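Local coordinates for glycine oxidase (Bacillus cereus ATCC 14579, PDB 7CYX), which probably oxidises glycine with molecular oxygen to glyoxylate, ammonium and hydrogen peroxide, using a bound FAD cofactor, at residues 216-226 against 310-321. Numbering follows the deposited sequence.
Sequences LSYFHRDWGTY and QSNHEAPYMGEH
Y317 extends from strand 317-318 to G224, its OH donating to G224 O at 2.8 Å. The same carbonyl oxygen also accepts a bond from N312 N at 2.8 Å, and two donors on one oxygen fix the peptide that leads into strand 225-236. A tyrosine suits this place because its ring supplies apolar surface on the way to the hydroxyl: it lies in an offset stack on the six-membered ring of W223, planes 24° apart, with CD2 of Y317 3.6 Å from CE3 of W223. H313 completes the aromatic cluster, its NE2 near CD1 of W223 and its ring steeply turned to the indole.

Beyond G224 the chain becomes a strand, and Y226 and Q310 form an antiparallel hydrogen-bonded pair where strand 299-311 borders the large mixed sheet within this chain, beside the Rossmann-type FAD-binding part of this oxidoreductase. Y226 N donates a hydrogen bond to Q310 O, 3.0 Å away; the return bond is weak. With CG between the backbone N and the carbonyl carbon (chi1 60°), the Y226 ring lies over Q310, whose CB makes a CH-pi contact 3.7 Å from the ring centroid. Q310 also touches the FAD-binding residue Y334.

At the other end H321 lays CD2 over the centre of the F219 ring and directs NE2 to Y218 O at 2.8 Å, the oxygen lying in the imidazole plane. ND1 accepts from the backbone N-H of E323, so the ring donates at one nitrogen and accepts at the other.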
ATOM      1  N   LEU A 216      16.706  20.022 -22.083  1.00 49.71           N
ATOM      2  CA  LEU A 216      16.471  21.429 -21.683  1.00 51.43           C
ATOM      3  C   LEU A 216      17.303  22.385 -22.548  1.00 57.95           C
ATOM      4  O   LEU A 216      17.036  23.583 -22.487  1.00 52.40           O
ATOM      5  CB  LEU A 216      16.827  21.581 -20.206  1.00 50.29           C
ATOM      6  CG  LEU A 216      15.826  20.998 -19.221  1.00 46.46           C
ATOM      7  CD1 LEU A 216      16.314  21.193 -17.805  1.00 50.57           C
ATOM      8  CD2 LEU A 216      14.476  21.650 -19.392  1.00 49.27           C
ATOM      9  N   SER A 217      18.239  21.858 -23.347  1.00 49.42           N
ATOM     10  CA  SER A 217      19.108  22.587 -24.302  1.00 56.38           C
ATOM     11  C   SER A 217      18.260  23.332 -25.329  1.00 57.50           C
ATOM     12  O   SER A 217      18.640  24.433 -25.695  1.00 56.20           O
ATOM     13  CB  SER A 217      20.040  21.647 -24.974  1.00 54.11           C
ATOM     14  OG  SER A 217      21.157  21.436 -24.149  1.00 57.13           O
ATOM     15  N   TYR A 218      17.118  22.772 -25.736  1.00 56.77           N
ATOM     16  CA  TYR A 218      16.185  23.460 -26.661  1.00 59.37           C
ATOM     17  C   TYR A 218      15.816  24.825 -26.071  1.00 59.93           C
ATOM     18  O   TYR A 218      15.757  25.770 -26.830  1.00 64.94           O
ATOM     19  CB  TYR A 218      15.000  22.565 -27.020  1.00 56.14           C
ATOM     20  CG  TYR A 218      15.372  21.397 -27.893  1.00 59.85           C
ATOM     21  CD1 TYR A 218      15.587  21.545 -29.249  1.00 57.19           C
ATOM     22  CD2 TYR A 218      15.539  20.138 -27.354  1.00 61.90           C
ATOM     23  CE1 TYR A 218      15.946  20.475 -30.047  1.00 51.93           C
ATOM     24  CE2 TYR A 218      15.894  19.057 -28.136  1.00 53.76           C
ATOM     25  CZ  TYR A 218      16.102  19.226 -29.485  1.00 57.73           C
ATOM     26  OH  TYR A 218      16.460  18.154 -30.235  1.00 63.20           O
ATOM     27  N   PHE A 219      15.538  24.910 -24.772  1.00 57.85           N
ATOM     28  CA  PHE A 219      15.295  26.218 -24.127  1.00 61.09           C
ATOM     29  C   PHE A 219      16.597  27.022 -24.114  1.00 60.06           C
ATOM     30  O   PHE A 219      16.602  28.099 -24.690  1.00 58.31           O
ATOM     31  CB  PHE A 219      14.787  26.013 -22.706  1.00 56.01           C
ATOM     32  CG  PHE A 219      13.366  25.535 -22.641  1.00 54.81           C
ATOM     33  CD1 PHE A 219      13.069  24.197 -22.775  1.00 50.64           C
ATOM     34  CD2 PHE A 219      12.329  26.428 -22.471  1.00 54.42           C
ATOM     35  CE1 PHE A 219      11.761  23.759 -22.715  1.00 50.95           C
ATOM     36  CE2 PHE A 219      11.026  25.987 -22.399  1.00 51.69           C
ATOM     37  CZ  PHE A 219      10.745  24.655 -22.535  1.00 55.01           C
ATOM     38  N   HIS A 220      17.638  26.497 -23.463  1.00 59.92           N
ATOM     39  CA  HIS A 220      18.965  27.159 -23.359  1.00 62.89           C
ATOM     40  C   HIS A 220      20.023  26.197 -22.807  1.00 67.24           C
ATOM     41  O   HIS A 220      19.706  25.403 -21.934  1.00 61.36           O
ATOM     42  CB  HIS A 220      18.902  28.409 -22.481  1.00 59.08           C
ATOM     43  CG  HIS A 220      20.072  29.308 -22.662  1.00 62.17           C
ATOM     44  ND1 HIS A 220      21.165  29.251 -21.847  1.00 63.27           N
ATOM     45  CD2 HIS A 220      20.331  30.262 -23.568  1.00 61.86           C
ATOM     46  CE1 HIS A 220      22.045  30.135 -22.230  1.00 57.56           C
ATOM     47  NE2 HIS A 220      21.558  30.765 -23.275  1.00 66.23           N
ATOM     48  N   ARG A 221      21.258  26.357 -23.280  1.00 67.16           N
ATOM     49  CA  ARG A 221      22.473  25.584 -22.928  1.00 68.88           C
ATOM     50  C   ARG A 221      22.708  25.558 -21.414  1.00 62.52           C
ATOM     51  O   ARG A 221      23.122  24.519 -20.909  1.00 54.93           O
ATOM     52  CB  ARG A 221      23.650  26.292 -23.603  1.00 77.26           C
ATOM     53  CG  ARG A 221      24.950  25.511 -23.638  1.00 84.56           C
ATOM     54  CD  ARG A 221      25.997  26.286 -24.407  1.00 89.77           C
ATOM     55  NE  ARG A 221      26.003  25.967 -25.826  1.00102.48           N
ATOM     56  CZ  ARG A 221      25.328  26.630 -26.759  1.00105.03           C
ATOM     57  NH1 ARG A 221      25.138  27.934 -26.643  1.00 99.69           N
ATOM     58  NH2 ARG A 221      24.846  25.988 -27.808  1.00 92.33           N
ATOM     59  N   ASP A 222      22.461  26.672 -20.730  1.00 54.59           N
ATOM     60  CA  ASP A 222      22.705  26.786 -19.273  1.00 56.89           C
ATOM     61  C   ASP A 222      21.506  26.280 -18.477  1.00 57.54           C
ATOM     62  O   ASP A 222      21.600  26.230 -17.267  1.00 53.17           O
ATOM     63  CB  ASP A 222      23.065  28.216 -18.887  1.00 62.85           C
ATOM     64  CG  ASP A 222      24.435  28.624 -19.381  1.00 65.72           C
ATOM     65  OD1 ASP A 222      25.177  27.751 -19.815  1.00 61.09           O
ATOM     66  OD2 ASP A 222      24.730  29.815 -19.328  1.00 69.73           O
ATOM     67  N   TRP A 223      20.408  25.952 -19.135  1.00 53.16           N
ATOM     68  CA  TRP A 223      19.286  25.396 -18.354  1.00 54.40           C
ATOM     69  C   TRP A 223      19.644  23.948 -18.069  1.00 52.31           C
ATOM     70  O   TRP A 223      20.192  23.321 -18.957  1.00 55.93           O
ATOM     71  CB  TRP A 223      17.993  25.483 -19.154  1.00 54.24           C
ATOM     72  CG  TRP A 223      17.342  26.823 -19.072  1.00 57.92           C
ATOM     73  CD1 TRP A 223      17.956  28.020 -18.900  1.00 61.64           C
ATOM     74  CD2 TRP A 223      15.942  27.102 -19.166  1.00 58.89           C
ATOM     75  NE1 TRP A 223      17.035  29.020 -18.880  1.00 63.15           N
ATOM     76  CE2 TRP A 223      15.793  28.489 -19.048  1.00 58.56           C
ATOM     77  CE3 TRP A 223      14.805  26.315 -19.326  1.00 61.32           C
ATOM     78  CZ2 TRP A 223      14.555  29.111 -19.088  1.00 58.60           C
ATOM     79  CZ3 TRP A 223      13.581  26.930 -19.369  1.00 60.19           C
ATOM     80  CH2 TRP A 223      13.460  28.306 -19.256  1.00 55.33           C
ATOM     81  N   GLY A 224      19.374  23.459 -16.866  1.00 54.16           N
ATOM     82  CA  GLY A 224      19.687  22.050 -16.603  1.00 50.13           C
ATOM     83  C   GLY A 224      19.423  21.613 -15.182  1.00 47.80           C
ATOM     84  O   GLY A 224      19.165  22.448 -14.336  1.00 44.98           O
ATOM     85  N   THR A 225      19.473  20.307 -14.975  1.00 43.00           N
ATOM     86  CA  THR A 225      19.312  19.689 -13.647  1.00 45.40           C
ATOM     87  C   THR A 225      20.480  18.734 -13.441  1.00 44.29           C
ATOM     88  O   THR A 225      21.045  18.275 -14.415  1.00 43.41           O
ATOM     89  CB  THR A 225      17.987  18.932 -13.538  1.00 50.17           C
ATOM     90  OG1 THR A 225      17.978  17.929 -14.545  1.00 49.25           O
ATOM     91  CG2 THR A 225      16.779  19.820 -13.707  1.00 47.89           C
ATOM     92  N   TYR A 226      20.826  18.486 -12.191  1.00 43.57           N
ATOM     93  CA  TYR A 226      21.903  17.535 -11.857  1.00 46.43           C
ATOM     94  C   TYR A 226      21.476  16.791 -10.602  1.00 46.67           C
ATOM     95  O   TYR A 226      20.695  17.322  -9.835  1.00 42.26           O
ATOM     96  CB  TYR A 226      23.247  18.241 -11.694  1.00 47.14           C
ATOM     97  CG  TYR A 226      23.303  19.293 -10.623  1.00 48.55           C
ATOM     98  CD1 TYR A 226      23.657  18.981  -9.332  1.00 48.09           C
ATOM     99  CD2 TYR A 226      23.016  20.610 -10.909  1.00 56.18           C
ATOM    100  CE1 TYR A 226      23.721  19.950  -8.352  1.00 51.48           C
ATOM    101  CE2 TYR A 226      23.064  21.592  -9.941  1.00 50.16           C
ATOM    102  CZ  TYR A 226      23.424  21.261  -8.655  1.00 49.05           C
ATOM    103  OH  TYR A 226      23.472  22.224  -7.703  1.00 44.06           O
ATOM    104  N   GLN A 310      18.399  18.654  -8.560  1.00 50.68           N
ATOM    105  CA  GLN A 310      18.723  20.060  -8.399  1.00 47.89           C
ATOM    106  C   GLN A 310      18.552  20.776  -9.747  1.00 48.08           C
ATOM    107  O   GLN A 310      18.755  20.208 -10.818  1.00 52.62           O
ATOM    108  CB  GLN A 310      20.128  20.250  -7.834  1.00 50.21           C
ATOM    109  CG  GLN A 310      20.520  21.712  -7.584  1.00 53.44           C
ATOM    110  CD  GLN A 310      19.470  22.515  -6.848  1.00 54.24           C
ATOM    111  OE1 GLN A 310      18.412  22.840  -7.381  1.00 53.72           O
ATOM    112  NE2 GLN A 310      19.772  22.853  -5.609  1.00 54.35           N
ATOM    113  N   SER A 311      18.172  22.037  -9.629  1.00 44.82           N
ATOM    114  CA  SER A 311      17.984  22.944 -10.775  1.00 49.79           C
ATOM    115  C   SER A 311      19.259  23.773 -10.928  1.00 47.01           C
ATOM    116  O   SER A 311      19.857  24.103  -9.925  1.00 51.82           O
ATOM    117  CB  SER A 311      16.816  23.830 -10.489  1.00 45.26           C
ATOM    118  OG  SER A 311      16.589  24.713 -11.550  1.00 41.18           O
ATOM    119  N   ASN A 312      19.643  24.129 -12.145  1.00 45.10           N
ATOM    120  CA  ASN A 312      20.829  25.007 -12.287  1.00 52.66           C
ATOM    121  C   ASN A 312      20.452  26.423 -11.848  1.00 50.45           C
ATOM    122  O   ASN A 312      21.330  27.121 -11.373  1.00 52.92           O
ATOM    123  CB  ASN A 312      21.372  25.025 -13.710  1.00 50.40           C
ATOM    124  CG  ASN A 312      22.249  23.839 -14.015  1.00 49.78           C
ATOM    125  OD1 ASN A 312      22.676  23.137 -13.118  1.00 55.21           O
ATOM    126  ND2 ASN A 312      22.510  23.602 -15.282  1.00 52.56           N
ATOM    127  N   HIS A 313      19.185  26.804 -12.017  1.00 54.65           N
ATOM    128  CA  HIS A 313      18.648  28.135 -11.653  1.00 51.18           C
ATOM    129  C   HIS A 313      18.089  28.137 -10.230  1.00 50.73           C
ATOM    130  O   HIS A 313      17.457  29.127  -9.873  1.00 55.19           O
ATOM    131  CB  HIS A 313      17.602  28.548 -12.675  1.00 49.90           C
ATOM    132  CG  HIS A 313      18.192  28.838 -14.007  1.00 52.97           C
ATOM    133  ND1 HIS A 313      18.252  30.095 -14.520  1.00 59.44           N
ATOM    134  CD2 HIS A 313      18.774  28.044 -14.914  1.00 54.70           C
ATOM    135  CE1 HIS A 313      18.816  30.056 -15.698  1.00 59.16           C
ATOM    136  NE2 HIS A 313      19.138  28.812 -15.963  1.00 52.74           N
ATOM    137  N   GLU A 314      18.269  27.033  -9.500  1.00 52.41           N
ATOM    138  CA  GLU A 314      17.846  26.828  -8.085  1.00 59.56           C
ATOM    139  C   GLU A 314      16.329  26.920  -7.885  1.00 55.60           C
ATOM    140  O   GLU A 314      15.891  27.232  -6.785  1.00 52.66           O
ATOM    141  CB  GLU A 314      18.549  27.808  -7.159  1.00 69.99           C
ATOM    142  CG  GLU A 314      19.995  27.479  -6.934  1.00 72.63           C
ATOM    143  CD  GLU A 314      20.561  28.385  -5.868  1.00 77.72           C
ATOM    144  OE1 GLU A 314      20.543  29.600  -6.074  1.00 77.35           O
ATOM    145  OE2 GLU A 314      20.977  27.866  -4.834  1.00 83.85           O
ATOM    146  N   ALA A 315      15.576  26.598  -8.921  1.00 52.15           N
ATOM    147  CA  ALA A 315      14.109  26.618  -8.916  1.00 51.78           C
ATOM    148  C   ALA A 315      13.684  25.748 -10.084  1.00 46.30           C
ATOM    149  O   ALA A 315      14.338  25.790 -11.096  1.00 50.37           O
ATOM    150  CB  ALA A 315      13.633  28.026  -9.089  1.00 53.94           C
ATOM    151  N   PRO A 316      12.595  24.979  -9.989  1.00 51.61           N
ATOM    152  CA  PRO A 316      12.202  24.130 -11.086  1.00 52.08           C
ATOM    153  C   PRO A 316      11.767  24.931 -12.315  1.00 52.98           C
ATOM    154  O   PRO A 316      11.259  26.003 -12.176  1.00 47.28           O
ATOM    155  CB  PRO A 316      10.985  23.399 -10.514  1.00 61.58           C
ATOM    156  CG  PRO A 316      10.454  24.334  -9.473  1.00 56.24           C
ATOM    157  CD  PRO A 316      11.689  24.931  -8.857  1.00 53.44           C
ATOM    158  N   TYR A 317      12.013  24.369 -13.488  1.00 46.05           N
ATOM    159  CA  TYR A 317      11.563  25.005 -14.737  1.00 46.04           C
ATOM    160  C   TYR A 317      10.176  24.456 -15.026  1.00 47.12           C
ATOM    161  O   TYR A 317      10.043  23.268 -15.198  1.00 49.71           O
ATOM    162  CB  TYR A 317      12.496  24.655 -15.885  1.00 47.05           C
ATOM    163  CG  TYR A 317      13.961  24.757 -15.573  1.00 48.54           C
ATOM    164  CD1 TYR A 317      14.642  23.674 -15.075  1.00 42.66           C
ATOM    165  CD2 TYR A 317      14.668  25.921 -15.800  1.00 50.73           C
ATOM    166  CE1 TYR A 317      15.989  23.746 -14.802  1.00 54.90           C
ATOM    167  CE2 TYR A 317      16.017  26.013 -15.522  1.00 52.83           C
ATOM    168  CZ  TYR A 317      16.682  24.914 -15.030  1.00 53.62           C
ATOM    169  OH  TYR A 317      18.010  24.944 -14.757  1.00 57.49           O
ATOM    170  N   MET A 318       9.175  25.322 -14.988  1.00 54.38           N
ATOM    171  CA  MET A 318       7.769  24.944 -15.254  1.00 50.81           C
ATOM    172  C   MET A 318       7.227  25.920 -16.293  1.00 52.44           C
ATOM    173  O   MET A 318       6.878  27.033 -15.917  1.00 53.27           O
ATOM    174  CB  MET A 318       6.952  25.064 -13.973  1.00 50.90           C
ATOM    175  CG  MET A 318       7.634  24.469 -12.781  1.00 53.80           C
ATOM    176  SD  MET A 318       6.469  23.604 -11.755  1.00 65.55           S
ATOM    177  CE  MET A 318       6.193  24.836 -10.493  1.00 68.94           C
ATOM    178  N   GLY A 319       7.152  25.499 -17.549  1.00 48.50           N
ATOM    179  CA  GLY A 319       6.745  26.434 -18.583  1.00 49.82           C
ATOM    180  C   GLY A 319       6.857  25.929 -20.007  1.00 50.59           C
ATOM    181  O   GLY A 319       7.298  24.816 -20.279  1.00 56.35           O
ATOM    182  N   GLU A 320       6.395  26.803 -20.913  1.00 55.77           N
ATOM    183  CA  GLU A 320       6.346  26.612 -22.355  1.00 55.35           C
ATOM    184  C   GLU A 320       7.516  27.378 -22.991  1.00 59.98           C
ATOM    185  O   GLU A 320       7.854  28.476 -22.551  1.00 61.33           O
ATOM    186  CB  GLU A 320       4.991  27.104 -22.864  1.00 57.23           C
ATOM    187  CG  GLU A 320       4.815  27.026 -24.368  1.00 60.82           C
ATOM    188  CD  GLU A 320       3.377  27.101 -24.865  1.00 66.71           C
ATOM    189  OE1 GLU A 320       2.464  27.432 -24.056  1.00 65.25           O
ATOM    190  OE2 GLU A 320       3.168  26.785 -26.057  1.00 65.94           O
ATOM    191  N   HIS A 321       8.141  26.766 -24.004  1.00 66.53           N
ATOM    192  CA  HIS A 321       9.185  27.391 -24.822  1.00 68.26           C
ATOM    193  C   HIS A 321       8.547  28.535 -25.610  1.00 71.97           C
ATOM    194  O   HIS A 321       7.453  28.372 -26.174  1.00 63.33           O
ATOM    195  CB  HIS A 321       9.817  26.341 -25.749  1.00 69.33           C
ATOM    196  CG  HIS A 321      11.130  26.714 -26.354  1.00 69.85           C
ATOM    197  ND1 HIS A 321      11.260  27.731 -27.272  1.00 75.71           N
ATOM    198  CD2 HIS A 321      12.357  26.165 -26.228  1.00 68.27           C
ATOM    199  CE1 HIS A 321      12.517  27.818 -27.659  1.00 73.12           C
ATOM    200  NE2 HIS A 321      13.208  26.867 -27.036  1.00 71.01           N
TER